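Local coordinates for protein possible metal-dependent hydrolase (Veillonella parvula, PDB 3RPC) that is probably a metal-dependent hydrolase of the metallo-beta-lactamase superfamily, with two zinc ions bound side by side in its presumed active site, at residues 130-135 with 202-207; 187-192 with 208-213; 193-198 with 232-237; 11-16 with 25-30. One frame throughout, in Å; residues are numbered along the deposited sequence.

Interaction 1: residues 130-135 with 202-207; sequences GSHGTV and SIIMGT. With ZN (zinc ion), chain E.
His132 and Ile203 carry this contact. One hydrogen bond crosses it: ND1 of His132 gives its N-H to the backbone O of Ile203 at 2.9 Å. The acceptor lies close to the imidazole plane, at the ring edge. Seen from the carbonyl the donor stands above the plane, 44° out of it. Within 202-207 the OG of Ser202 accepts from the N of Ile204, an ST turn, and OG is also bonded to Ala194.

The apolar contacts gather near CE1 of the same ring. CD1 of Ile203 comes to 3.6 Å from CE1 of His132, the two side chains crossing at a slant. CG2 of Ile204 reaches CE1 of His132 at 3.6 Å in an oblique approach. The CA atoms of Gly133 and Ile203 are 3.9 Å apart.

NE2 of His132 binds zinc at 2.1 Å, and His72, His74, Asp168 and a water complete the site. With CG anti to the backbone N (chi1 -159°), the ring extends between Ile203 and the metal. Ile203 O is thus a second-shell acceptor. Together with the zinc bond at NE2 it holds the ring in its rotation. It identifies ND1 as the protonated nitrogen, and probably makes NE2 a somewhat stronger zinc donor.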
loop_
_atom_site.group_PDB
_atom_site.type_symbol
_atom_site.label_atom_id
_atom_site.label_comp_id
_atom_site.label_asym_id
_atom_site.label_seq_id
_atom_site.Cartn_x
_atom_site.Cartn_y
_atom_site.Cartn_z
ATOM N N GLY A 130 0.243 -4.217 -2.393
ATOM C CA GLY A 130 -0.038 -4.524 -3.781
ATOM C C GLY A 130 -1.249 -3.773 -4.295
ATOM O O GLY A 130 -2.098 -3.310 -3.518
ATOM N N SER A 131 -1.328 -3.653 -5.615
ATOM C CA SER A 131 -2.510 -3.112 -6.278
ATOM C C SER A 131 -2.961 -4.107 -7.329
ATOM O O SER A 131 -2.218 -4.399 -8.266
ATOM C CB SER A 131 -2.194 -1.775 -6.939
ATOM O OG SER A 131 -1.739 -0.855 -5.965
ATOM N N HIS A 132 -4.172 -4.629 -7.163
ATOM C CA HIS A 132 -4.711 -5.686 -8.023
ATOM C C HIS A 132 -5.330 -5.065 -9.281
ATOM O O HIS A 132 -6.490 -5.333 -9.610
ATOM C CB HIS A 132 -5.770 -6.456 -7.202
ATOM C CG HIS A 132 -6.083 -7.846 -7.687
ATOM N ND1 HIS A 132 -5.644 -8.362 -8.889
ATOM C CD2 HIS A 132 -6.816 -8.824 -7.106
ATOM C CE1 HIS A 132 -6.093 -9.600 -9.024
ATOM N NE2 HIS A 132 -6.811 -9.903 -7.956
ATOM N N GLY A 133 -4.548 -4.232 -9.973
ATOM C CA GLY A 133 -5.024 -3.462 -11.111
ATOM C C GLY A 133 -4.256 -2.161 -11.258
ATOM O O GLY A 133 -3.569 -1.728 -10.334
ATOM N N THR A 134 -4.354 -1.544 -12.434
ATOM C CA THR A 134 -3.708 -0.263 -12.674
ATOM C C THR A 134 -4.520 0.872 -12.066
ATOM O O THR A 134 -5.672 0.691 -11.669
ATOM C CB THR A 134 -3.611 0.011 -14.175
ATOM O OG1 THR A 134 -4.933 0.054 -14.715
ATOM C CG2 THR A 134 -2.814 -1.084 -14.863
ATOM N N VAL A 135 -3.920 2.060 -12.024
ATOM C CA VAL A 135 -4.604 3.239 -11.504
ATOM C C VAL A 135 -5.906 3.501 -12.246
ATOM O O VAL A 135 -6.941 3.764 -11.626
ATOM C CB VAL A 135 -3.716 4.490 -11.570
ATOM C CG1 VAL A 135 -4.518 5.744 -11.232
ATOM C CG2 VAL A 135 -2.538 4.345 -10.641
ATOM N N SER A 202 -3.389 -5.408 -17.230
ATOM C CA SER A 202 -3.776 -6.583 -16.446
ATOM C C SER A 202 -4.010 -6.231 -14.983
ATOM O O SER A 202 -3.513 -5.225 -14.481
ATOM C CB SER A 202 -2.699 -7.665 -16.569
ATOM O OG SER A 202 -2.969 -8.799 -15.753
ATOM N N ILE A 203 -4.778 -7.068 -14.300
ATOM C CA ILE A 203 -4.911 -6.960 -12.851
ATOM C C ILE A 203 -3.798 -7.666 -12.084
ATOM O O ILE A 203 -3.725 -7.546 -10.862
ATOM C CB ILE A 203 -6.266 -7.497 -12.368
ATOM C CG1 ILE A 203 -6.431 -8.966 -12.783
ATOM C CG2 ILE A 203 -7.398 -6.624 -12.914
ATOM C CD1 ILE A 203 -7.686 -9.643 -12.215
ATOM N N ILE A 204 -2.963 -8.438 -12.776
ATOM C CA ILE A 204 -1.800 -9.052 -12.143
ATOM C C ILE A 204 -0.595 -8.857 -13.056
ATOM O O ILE A 204 -0.602 -7.968 -13.907
ATOM C CB ILE A 204 -2.009 -10.554 -11.784
ATOM C CG1 ILE A 204 -2.381 -11.391 -13.012
ATOM C CG2 ILE A 204 -3.109 -10.697 -10.722
ATOM C CD1 ILE A 204 -2.450 -12.917 -12.740
HETATM N N MSE A 205 0.440 -9.657 -12.862
HETATM C CA MSE A 205 1.660 -9.536 -13.662
HETATM C C MSE A 205 1.679 -10.445 -14.897
HETATM O O MSE A 205 0.805 -11.299 -15.075
HETATM C CB MSE A 205 2.879 -9.813 -12.781
HETATM C CG MSE A 205 3.174 -8.674 -11.819
HETATM SE SE MSE A 205 4.468 -9.181 -10.475
HETATM C CE MSE A 205 4.615 -7.463 -9.590
ATOM N N GLY A 206 2.664 -10.217 -15.765
ATOM C CA GLY A 206 2.896 -11.041 -16.938
ATOM C C GLY A 206 4.375 -11.087 -17.281
ATOM O O GLY A 206 5.235 -10.881 -16.419
ATOM N N THR A 207 4.684 -11.345 -18.549
ATOM C CA THR A 207 6.072 -11.514 -18.959
ATOM C C THR A 207 6.930 -10.259 -18.749
ATOM O O THR A 207 8.101 -10.373 -18.384
ATOM C CB THR A 207 6.188 -11.984 -20.418
ATOM O OG1 THR A 207 5.390 -11.135 -21.253
ATOM C CG2 THR A 207 5.715 -13.433 -20.549
HETATM ZN ZN ZN E . -7.318 -11.826 -7.161
HETATM O O HOH W 1 -7.885 -13.402 -8.259
#

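Interaction 2: residues 187-192 with 208-213; sequences IIMNTG and KDIGRM
The first strand and the helix of a beta-alpha-beta unit, strand 186-190, helix 207-216 and strand 221-225, pack together here. Strand 187-190 and helix 208-213 run nearly antiparallel, at 162°, with their axes 10.0 Å apart. No hydrogen bond crosses. Ile187, Met189 and Thr191 alternate along the chain and point at the helix. Both methionines are selenomethionine.

Met189 and Met213 reach toward each other tip to tip, with CE of Met189 4.0 Å from CE of Met213. The Met189 chain bends at its end (chi3 61°), which brings CE to 3.6 Å from the backbone O of Asp209. CE also lies against CB of Asp209, at 3.7 Å. Met213 is folded at chi2 and chi3. Its SE meets CD1 of Ile187 at 3.7 Å, and its CE lies near CG2 of the same isoleucine. At the other end CG2 of Thr191 touches CG1 of Ile210 at 3.7 Å, the side chains crossing at about a right angle.

OD1 of Asp209 forms a salt bridge with NH1 of Arg212, and OD2 accepts from the N of Gly206. Around this layer, strand 221-225 adds Ile222 beside both methionines. Helix 173-182 brings Leu179 against Ile187 and Met213. Helix 237-246 covers Thr191 and Ile210 with Val240.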
loop_
_atom_site.group_PDB
_atom_site.type_symbol
_atom_site.label_atom_id
_atom_site.label_comp_id
_atom_site.label_asym_id
_atom_site.label_seq_id
_atom_site.Cartn_x
_atom_site.Cartn_y
_atom_site.Cartn_z
ATOM N N ILE A 187 11.380 -15.811 -5.384
ATOM C CA ILE A 187 10.292 -14.886 -5.679
ATOM C C ILE A 187 9.205 -15.601 -6.465
ATOM O O ILE A 187 9.431 -16.016 -7.602
ATOM C CB ILE A 187 10.821 -13.667 -6.469
ATOM C CG1 ILE A 187 11.955 -12.998 -5.675
ATOM C CG2 ILE A 187 9.689 -12.682 -6.786
ATOM C CD1 ILE A 187 12.669 -11.875 -6.444
ATOM N N ILE A 188 8.039 -15.764 -5.847
ATOM C CA ILE A 188 6.929 -16.483 -6.459
ATOM C C ILE A 188 5.958 -15.439 -7.009
ATOM O O ILE A 188 5.394 -14.652 -6.243
ATOM C CB ILE A 188 6.223 -17.390 -5.426
ATOM C CG1 ILE A 188 7.217 -18.390 -4.834
ATOM C CG2 ILE A 188 5.060 -18.125 -6.065
ATOM C CD1 ILE A 188 6.694 -19.098 -3.590
HETATM N N MSE A 189 5.786 -15.431 -8.333
HETATM C CA MSE A 189 5.052 -14.381 -9.040
HETATM C C MSE A 189 3.831 -14.922 -9.763
HETATM O O MSE A 189 3.891 -15.998 -10.365
HETATM C CB MSE A 189 5.951 -13.753 -10.109
HETATM C CG MSE A 189 7.315 -13.298 -9.636
HETATM SE SE MSE A 189 8.350 -12.668 -11.172
HETATM C CE MSE A 189 7.203 -11.199 -11.768
ATOM N N ASN A 190 2.734 -14.177 -9.707
ATOM C CA ASN A 190 1.514 -14.517 -10.428
ATOM C C ASN A 190 1.547 -13.855 -11.801
ATOM O O ASN A 190 1.309 -12.650 -11.922
ATOM C CB ASN A 190 0.298 -14.060 -9.624
ATOM C CG ASN A 190 0.116 -14.879 -8.353
ATOM O OD1 ASN A 190 0.655 -15.988 -8.246
ATOM N ND2 ASN A 190 -0.644 -14.354 -7.393
ATOM N N THR A 191 1.858 -14.642 -12.826
ATOM C CA THR A 191 2.222 -14.075 -14.126
ATOM C C THR A 191 1.261 -14.432 -15.252
ATOM O O THR A 191 1.613 -14.315 -16.431
ATOM C CB THR A 191 3.652 -14.493 -14.537
ATOM O OG1 THR A 191 3.717 -15.920 -14.711
ATOM C CG2 THR A 191 4.653 -14.079 -13.481
ATOM N N GLY A 192 0.047 -14.831 -14.893
ATOM C CA GLY A 192 -0.950 -15.199 -15.879
ATOM C C GLY A 192 -1.596 -14.044 -16.631
ATOM O O GLY A 192 -2.385 -14.271 -17.546
ATOM N N LYS A 208 6.352 -9.072 -18.953
ATOM C CA LYS A 208 7.128 -7.849 -18.735
ATOM C C LYS A 208 7.708 -7.819 -17.324
ATOM O O LYS A 208 8.866 -7.438 -17.108
ATOM C CB LYS A 208 6.270 -6.613 -18.970
ATOM C CG LYS A 208 7.047 -5.317 -18.995
ATOM C CD LYS A 208 6.153 -4.154 -19.421
ATOM C CE LYS A 208 5.344 -4.488 -20.674
ATOM N NZ LYS A 208 6.170 -4.555 -21.912
ATOM N N ASP A 209 6.888 -8.224 -16.357
ATOM C CA ASP A 209 7.300 -8.258 -14.959
ATOM C C ASP A 209 8.367 -9.306 -14.682
ATOM O O ASP A 209 9.253 -9.095 -13.857
ATOM C CB ASP A 209 6.072 -8.476 -14.078
ATOM C CG ASP A 209 4.974 -7.490 -14.409
ATOM O OD1 ASP A 209 5.044 -6.354 -13.900
ATOM O OD2 ASP A 209 4.089 -7.812 -15.233
ATOM N N ILE A 210 8.283 -10.444 -15.364
ATOM C CA ILE A 210 9.306 -11.456 -15.197
ATOM C C ILE A 210 10.657 -10.913 -15.644
ATOM O O ILE A 210 11.661 -11.078 -14.962
ATOM C CB ILE A 210 8.966 -12.726 -15.987
ATOM C CG1 ILE A 210 7.664 -13.333 -15.473
ATOM C CG2 ILE A 210 10.120 -13.735 -15.915
ATOM C CD1 ILE A 210 7.261 -14.604 -16.216
ATOM N N GLY A 211 10.686 -10.253 -16.799
ATOM C CA GLY A 211 11.939 -9.704 -17.279
ATOM C C GLY A 211 12.474 -8.675 -16.295
ATOM O O GLY A 211 13.677 -8.633 -16.010
ATOM N N ARG A 212 11.574 -7.853 -15.760
ATOM C CA ARG A 212 11.991 -6.781 -14.857
ATOM C C ARG A 212 12.500 -7.372 -13.553
ATOM O O ARG A 212 13.453 -6.858 -12.960
ATOM C CB ARG A 212 10.835 -5.810 -14.594
ATOM C CG ARG A 212 11.248 -4.528 -13.877
ATOM C CD ARG A 212 10.059 -3.604 -13.638
ATOM N NE ARG A 212 9.350 -3.298 -14.883
ATOM C CZ ARG A 212 8.109 -3.705 -15.144
ATOM N NH1 ARG A 212 7.426 -4.401 -14.237
ATOM N NH2 ARG A 212 7.539 -3.402 -16.302
HETATM N N MSE A 213 11.875 -8.457 -13.106
HETATM C CA MSE A 213 12.297 -9.077 -11.855
HETATM C C MSE A 213 13.712 -9.637 -11.956
HETATM O O MSE A 213 14.483 -9.599 -10.989
HETATM C CB MSE A 213 11.332 -10.197 -11.433
HETATM C CG MSE A 213 11.546 -10.717 -10.012
HETATM SE SE MSE A 213 11.126 -9.326 -8.703
HETATM C CE MSE A 213 9.216 -9.334 -8.818
#

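Interaction 3: residues 193-198 with 232-237; sequences YAQILG and HTATSR
The imidazole of His232 carries the methyl group of Ala194 on one face. CB of Ala194 sits 3.8 Å from the ring centroid and 11° off the normal, a CH-pi contact close to the ring centre. The backbone O of Gln195 lies at the edge of the same ring, near its plane. The His232 torsion puts CG between the backbone N and the carbonyl carbon (chi1 62°), turning the ring onto Ala194. The His232 side chain is about 6 Å from a zinc ion, and Phe39 meets its ring. The ring of Tyr193 has CB of Ala234 at its edge. OG1 of Thr235 approaches that ring obliquely and comes to 3.1 Å from CB of Tyr193.

Two backbone hydrogen bonds flank Ala194 and Thr233 and form a single beta bridge. The N of Ala234 donates to O of Tyr193 at 3.1 Å, and the N of Gln195 donates to O of His232 at 3.0 Å. CA of Ala194 makes a further C-H...O contact with O of His232, at 3.2 Å. The CA atoms of Ala194 and Thr233 come to 3.8 Å, so the chains are close at the bridge. OE1 of Gln195 lies 3.4 Å from CB of Ala234, while NE2 of Gln195 bonds Asp201.

The bridge joins two loops, one between strand 186-190 and helix 207-216, the other between strand 221-225 and helix 237-246.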
loop_
_atom_site.group_PDB
_atom_site.type_symbol
_atom_site.label_atom_id
_atom_site.label_comp_id
_atom_site.label_asym_id
_atom_site.label_seq_id
_atom_site.Cartn_x
_atom_site.Cartn_y
_atom_site.Cartn_z
ATOM N N TYR A 193 -1.281 -12.804 -16.254
ATOM C CA TYR A 193 -1.756 -11.641 -17.001
ATOM C C TYR A 193 -3.273 -11.698 -17.219
ATOM O O TYR A 193 -3.779 -11.634 -18.351
ATOM C CB TYR A 193 -1.003 -11.540 -18.326
ATOM C CG TYR A 193 -0.936 -10.162 -18.947
ATOM C CD1 TYR A 193 -0.209 -9.143 -18.346
ATOM C CD2 TYR A 193 -1.556 -9.900 -20.165
ATOM C CE1 TYR A 193 -0.122 -7.880 -18.940
ATOM C CE2 TYR A 193 -1.474 -8.657 -20.766
ATOM C CZ TYR A 193 -0.760 -7.659 -20.146
ATOM O OH TYR A 193 -0.685 -6.418 -20.754
ATOM N N ALA A 194 -3.998 -11.826 -16.111
ATOM C CA ALA A 194 -5.451 -11.836 -16.131
ATOM C C ALA A 194 -5.974 -10.510 -16.682
ATOM O O ALA A 194 -5.524 -9.438 -16.258
ATOM C CB ALA A 194 -5.984 -12.081 -14.728
ATOM N N GLN A 195 -6.927 -10.581 -17.601
ATOM C CA GLN A 195 -7.430 -9.376 -18.260
ATOM C C GLN A 195 -8.941 -9.259 -18.216
ATOM O O GLN A 195 -9.666 -10.260 -18.150
ATOM C CB GLN A 195 -6.939 -9.311 -19.703
ATOM C CG GLN A 195 -5.459 -9.112 -19.800
ATOM C CD GLN A 195 -5.015 -8.753 -21.202
ATOM O OE1 GLN A 195 -4.947 -9.605 -22.069
ATOM N NE2 GLN A 195 -4.713 -7.477 -21.426
ATOM N N ILE A 196 -9.396 -8.012 -18.292
ATOM C CA ILE A 196 -10.803 -7.663 -18.229
ATOM C C ILE A 196 -11.213 -7.128 -19.586
ATOM O O ILE A 196 -10.431 -6.427 -20.224
ATOM C CB ILE A 196 -11.033 -6.535 -17.202
ATOM C CG1 ILE A 196 -10.359 -6.862 -15.856
ATOM C CG2 ILE A 196 -12.530 -6.270 -17.027
ATOM C CD1 ILE A 196 -10.854 -8.131 -15.195
ATOM N N LEU A 197 -12.422 -7.452 -20.037
ATOM C CA LEU A 197 -12.895 -6.941 -21.317
ATOM C C LEU A 197 -12.933 -5.417 -21.283
ATOM O O LEU A 197 -13.376 -4.809 -20.304
ATOM C CB LEU A 197 -14.268 -7.524 -21.666
ATOM C CG LEU A 197 -14.372 -9.047 -21.811
ATOM C CD1 LEU A 197 -15.821 -9.460 -22.037
ATOM C CD2 LEU A 197 -13.484 -9.556 -22.934
ATOM N N GLY A 198 -12.437 -4.797 -22.350
ATOM C CA GLY A 198 -12.462 -3.351 -22.462
ATOM C C GLY A 198 -11.278 -2.627 -21.851
ATOM O O GLY A 198 -11.217 -1.399 -21.900
ATOM N N HIS A 232 -9.418 -16.137 -17.472
ATOM C CA HIS A 232 -9.014 -14.824 -17.980
ATOM C C HIS A 232 -7.517 -14.530 -17.974
ATOM O O HIS A 232 -7.105 -13.438 -18.358
ATOM C CB HIS A 232 -9.799 -13.689 -17.301
ATOM C CG HIS A 232 -9.597 -13.590 -15.819
ATOM N ND1 HIS A 232 -9.200 -14.659 -15.043
ATOM C CD2 HIS A 232 -9.763 -12.550 -14.966
ATOM C CE1 HIS A 232 -9.120 -14.279 -13.778
ATOM N NE2 HIS A 232 -9.461 -13.005 -13.704
ATOM N N THR A 233 -6.708 -15.507 -17.578
ATOM C CA THR A 233 -5.261 -15.346 -17.618
ATOM C C THR A 233 -4.765 -15.520 -19.058
ATOM O O THR A 233 -4.671 -16.650 -19.573
ATOM C CB THR A 233 -4.558 -16.305 -16.642
ATOM O OG1 THR A 233 -5.218 -17.586 -16.644
ATOM C CG2 THR A 233 -4.652 -15.751 -15.249
ATOM N N ALA A 234 -4.473 -14.391 -19.694
ATOM C CA ALA A 234 -4.156 -14.330 -21.115
ATOM C C ALA A 234 -2.723 -14.726 -21.434
ATOM O O ALA A 234 -2.353 -14.836 -22.600
ATOM C CB ALA A 234 -4.440 -12.934 -21.629
ATOM N N THR A 235 -1.922 -14.946 -20.400
ATOM C CA THR A 235 -0.548 -15.398 -20.572
ATOM C C THR A 235 -0.422 -16.797 -19.977
ATOM O O THR A 235 -0.689 -17.003 -18.786
ATOM C CB THR A 235 0.437 -14.451 -19.894
ATOM O OG1 THR A 235 0.406 -13.182 -20.572
ATOM C CG2 THR A 235 1.856 -15.019 -19.925
ATOM N N SER A 236 -0.017 -17.753 -20.811
ATOM C CA SER A 236 0.035 -19.168 -20.448
ATOM C C SER A 236 1.455 -19.598 -20.084
ATOM O O SER A 236 2.407 -18.847 -20.277
ATOM C CB SER A 236 -0.423 -19.998 -21.645
ATOM O OG SER A 236 0.487 -19.834 -22.725
ATOM N N ARG A 237 1.618 -20.812 -19.566
ATOM C CA ARG A 237 2.966 -21.331 -19.358
ATOM C C ARG A 237 3.755 -21.337 -20.672
ATOM O O ARG A 237 4.943 -20.994 -20.693
ATOM C CB ARG A 237 2.924 -22.751 -18.802
ATOM C CG ARG A 237 2.546 -22.873 -17.340
ATOM C CD ARG A 237 2.749 -24.329 -16.959
ATOM N NE ARG A 237 2.574 -24.589 -15.538
ATOM C CZ ARG A 237 1.421 -24.906 -14.966
ATOM N NH1 ARG A 237 1.403 -25.120 -13.661
ATOM N NH2 ARG A 237 0.306 -24.994 -15.686
#

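Interaction 4: residues 11-16 with 25-30; sequences RNATGK and LIDPFL
Thr14 and Arg11 grip the chain just beyond strand 22-26. OG1 of Thr14 donates to the backbone O of Asp27 at 2.7 Å. With OG1 anti to the carbonyl carbon (chi1 -56°), CG2 is left anti to the backbone N. That methyl turns to Pro28 and Leu30, with CD2 of Leu30 4.1 Å from CG2 of Thr14.

NH2 of Arg11 donates to the backbone O of Phe29 at 2.9 Å, with the acceptor near the guanidinium plane. A bend at chi3 (61°) swings the guanidinium to this carbonyl. The Phe29 ring is a long cation-pi neighbour of Arg11, at most weakly attractive. A water bridges the two residues. It accepts from NE of Arg11 and donates to the backbone O of both Arg11 and Phe29, the last at 2.7 Å.

The hairpin of strands 14-19 and 22-26 positions these groups. Gly15 and Ile26 are a hydrogen-bonded antiparallel pair. N of Ile26 meets O of Gly15 at 2.8 Å, almost straight (175°). The bond from N of Gly15 to O of Ile26 is weak at 3.3 Å. In the next, non-hydrogen-bonded pair CG of Lys16 touches CD1 of Leu25. A type II' turn from Arg11 to Thr14 links strand 6-11 to strand 14-19.

Farther out, Val52 and Ala31 take N-H groups of Arg11. OD2 of Asp27 is bonded to OG1 of Thr71 and to ND1 of the zinc ligand His77, and ND2 of Asn12 to O of Asp76, another ligand. The buried carbonyl of Phe29 is thus met by Arg11 and the water together. Asp27 is a second-shell partner that probably helps orient His77 and polarise its imidazole.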
loop_
_atom_site.group_PDB
_atom_site.type_symbol
_atom_site.label_atom_id
_atom_site.label_comp_id
_atom_site.label_asym_id
_atom_site.label_seq_id
_atom_site.Cartn_x
_atom_site.Cartn_y
_atom_site.Cartn_z
ATOM N N ARG A 11 -1.833 -25.642 -8.216
ATOM C CA ARG A 11 -2.653 -25.242 -9.360
ATOM C C ARG A 11 -3.003 -23.769 -9.219
ATOM O O ARG A 11 -3.406 -23.350 -8.156
ATOM C CB ARG A 11 -3.936 -26.085 -9.432
ATOM C CG ARG A 11 -4.742 -25.840 -10.724
ATOM C CD ARG A 11 -6.074 -26.609 -10.725
ATOM N NE ARG A 11 -6.926 -26.198 -9.617
ATOM C CZ ARG A 11 -8.089 -26.769 -9.309
ATOM N NH1 ARG A 11 -8.558 -27.775 -10.039
ATOM N NH2 ARG A 11 -8.790 -26.331 -8.266
ATOM N N ASN A 12 -2.860 -23.014 -10.308
ATOM C CA ASN A 12 -3.063 -21.554 -10.295
ATOM C C ASN A 12 -2.099 -20.874 -9.312
ATOM O O ASN A 12 -0.888 -20.926 -9.516
ATOM C CB ASN A 12 -4.523 -21.182 -10.009
ATOM C CG ASN A 12 -4.864 -19.762 -10.457
ATOM O OD1 ASN A 12 -4.474 -19.333 -11.553
ATOM N ND2 ASN A 12 -5.597 -19.035 -9.629
ATOM N N ALA A 13 -2.622 -20.274 -8.244
ATOM C CA ALA A 13 -1.769 -19.678 -7.212
ATOM C C ALA A 13 -1.670 -20.562 -5.967
ATOM O O ALA A 13 -1.066 -20.175 -4.971
ATOM C CB ALA A 13 -2.279 -18.283 -6.819
ATOM N N THR A 14 -2.257 -21.753 -6.029
ATOM C CA THR A 14 -2.246 -22.656 -4.885
ATOM C C THR A 14 -0.942 -23.435 -4.875
ATOM O O THR A 14 -0.558 -24.020 -5.880
ATOM C CB THR A 14 -3.424 -23.649 -4.941
ATOM O OG1 THR A 14 -4.657 -22.931 -5.044
ATOM C CG2 THR A 14 -3.458 -24.550 -3.696
ATOM N N GLY A 15 -0.269 -23.439 -3.730
ATOM C CA GLY A 15 0.986 -24.155 -3.585
ATOM C C GLY A 15 1.215 -24.522 -2.137
ATOM O O GLY A 15 0.483 -24.070 -1.260
ATOM N N LYS A 16 2.218 -25.357 -1.889
ATOM C CA LYS A 16 2.617 -25.696 -0.529
ATOM C C LYS A 16 4.079 -25.309 -0.348
ATOM O O LYS A 16 4.961 -25.825 -1.045
ATOM C CB LYS A 16 2.406 -27.192 -0.248
ATOM C CG LYS A 16 0.935 -27.619 -0.280
ATOM C CD LYS A 16 0.768 -29.150 -0.343
ATOM C CE LYS A 16 1.218 -29.826 0.931
ATOM N NZ LYS A 16 0.935 -31.294 0.836
ATOM N N LEU A 25 -0.008 -24.046 3.257
ATOM C CA LEU A 25 -0.871 -24.139 2.086
ATOM C C LEU A 25 -1.264 -22.718 1.695
ATOM O O LEU A 25 -1.902 -22.000 2.471
ATOM C CB LEU A 25 -2.111 -24.992 2.407
ATOM C CG LEU A 25 -3.167 -25.080 1.305
ATOM C CD1 LEU A 25 -2.602 -25.750 0.069
ATOM C CD2 LEU A 25 -4.411 -25.842 1.791
ATOM N N ILE A 26 -0.855 -22.326 0.494
ATOM C CA ILE A 26 -1.055 -20.965 0.009
ATOM C C ILE A 26 -2.252 -20.877 -0.938
ATOM O O ILE A 26 -2.378 -21.677 -1.869
ATOM C CB ILE A 26 0.211 -20.478 -0.707
ATOM C CG1 ILE A 26 1.340 -20.294 0.310
ATOM C CG2 ILE A 26 -0.050 -19.171 -1.458
ATOM C CD1 ILE A 26 2.715 -20.143 -0.317
ATOM N N ASP A 27 -3.132 -19.913 -0.659
ATOM C CA ASP A 27 -4.232 -19.529 -1.545
ATOM C C ASP A 27 -4.960 -20.725 -2.167
ATOM O O ASP A 27 -5.011 -20.860 -3.393
ATOM C CB ASP A 27 -3.717 -18.569 -2.628
ATOM C CG ASP A 27 -3.389 -17.187 -2.071
ATOM O OD1 ASP A 27 -3.452 -17.002 -0.844
ATOM O OD2 ASP A 27 -3.047 -16.284 -2.864
ATOM N N PRO A 28 -5.567 -21.571 -1.323
ATOM C CA PRO A 28 -6.192 -22.805 -1.815
ATOM C C PRO A 28 -7.518 -22.577 -2.544
ATOM O O PRO A 28 -8.515 -22.163 -1.934
ATOM C CB PRO A 28 -6.424 -23.603 -0.528
ATOM C CG PRO A 28 -6.662 -22.536 0.494
ATOM C CD PRO A 28 -5.664 -21.463 0.144
ATOM N N PHE A 29 -7.498 -22.856 -3.844
ATOM C CA PHE A 29 -8.662 -22.841 -4.710
ATOM C C PHE A 29 -8.725 -24.269 -5.213
ATOM O O PHE A 29 -7.948 -24.656 -6.081
ATOM C CB PHE A 29 -8.389 -21.837 -5.843
ATOM C CG PHE A 29 -9.301 -21.949 -7.047
ATOM C CD1 PHE A 29 -10.666 -22.169 -6.914
ATOM C CD2 PHE A 29 -8.784 -21.763 -8.326
ATOM C CE1 PHE A 29 -11.490 -22.245 -8.038
ATOM C CE2 PHE A 29 -9.601 -21.825 -9.446
ATOM C CZ PHE A 29 -10.954 -22.065 -9.305
ATOM N N LEU A 30 -9.609 -25.065 -4.618
ATOM C CA LEU A 30 -9.496 -26.522 -4.730
ATOM C C LEU A 30 -10.601 -27.208 -5.540
ATOM O O LEU A 30 -10.648 -28.441 -5.600
ATOM C CB LEU A 30 -9.374 -27.153 -3.327
ATOM C CG LEU A 30 -8.245 -26.585 -2.454
ATOM C CD1 LEU A 30 -8.157 -27.314 -1.106
ATOM C CD2 LEU A 30 -6.909 -26.650 -3.195
HETATM O O HOH W 2 -6.120 -23.922 -7.977
#

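From the N terminus, interaction 4 comes first. It closes the short hairpin loop between 11-16 and 25-30 in one sheet, and is complete before the other three begin. Interaction 1 then closes the long excursion from 130-135 to 202-207. Interaction 2 opens inside that excursion, at 187-192, and ends beyond it at 208-213, so the two cross. Interaction 3, from 193-198 to 232-237, crosses both. These three touch: the backbone of Met205 probably bonds Asn190 and Tyr193, and Gly192 O meets Thr235 N. Interactions 1 and 3 tie loops together near the zinc ions, and interaction 2 sets helix 207-216 against strand 186-190. Interaction 4 approaches from the other sheet, where Ala13 packs on Asn190.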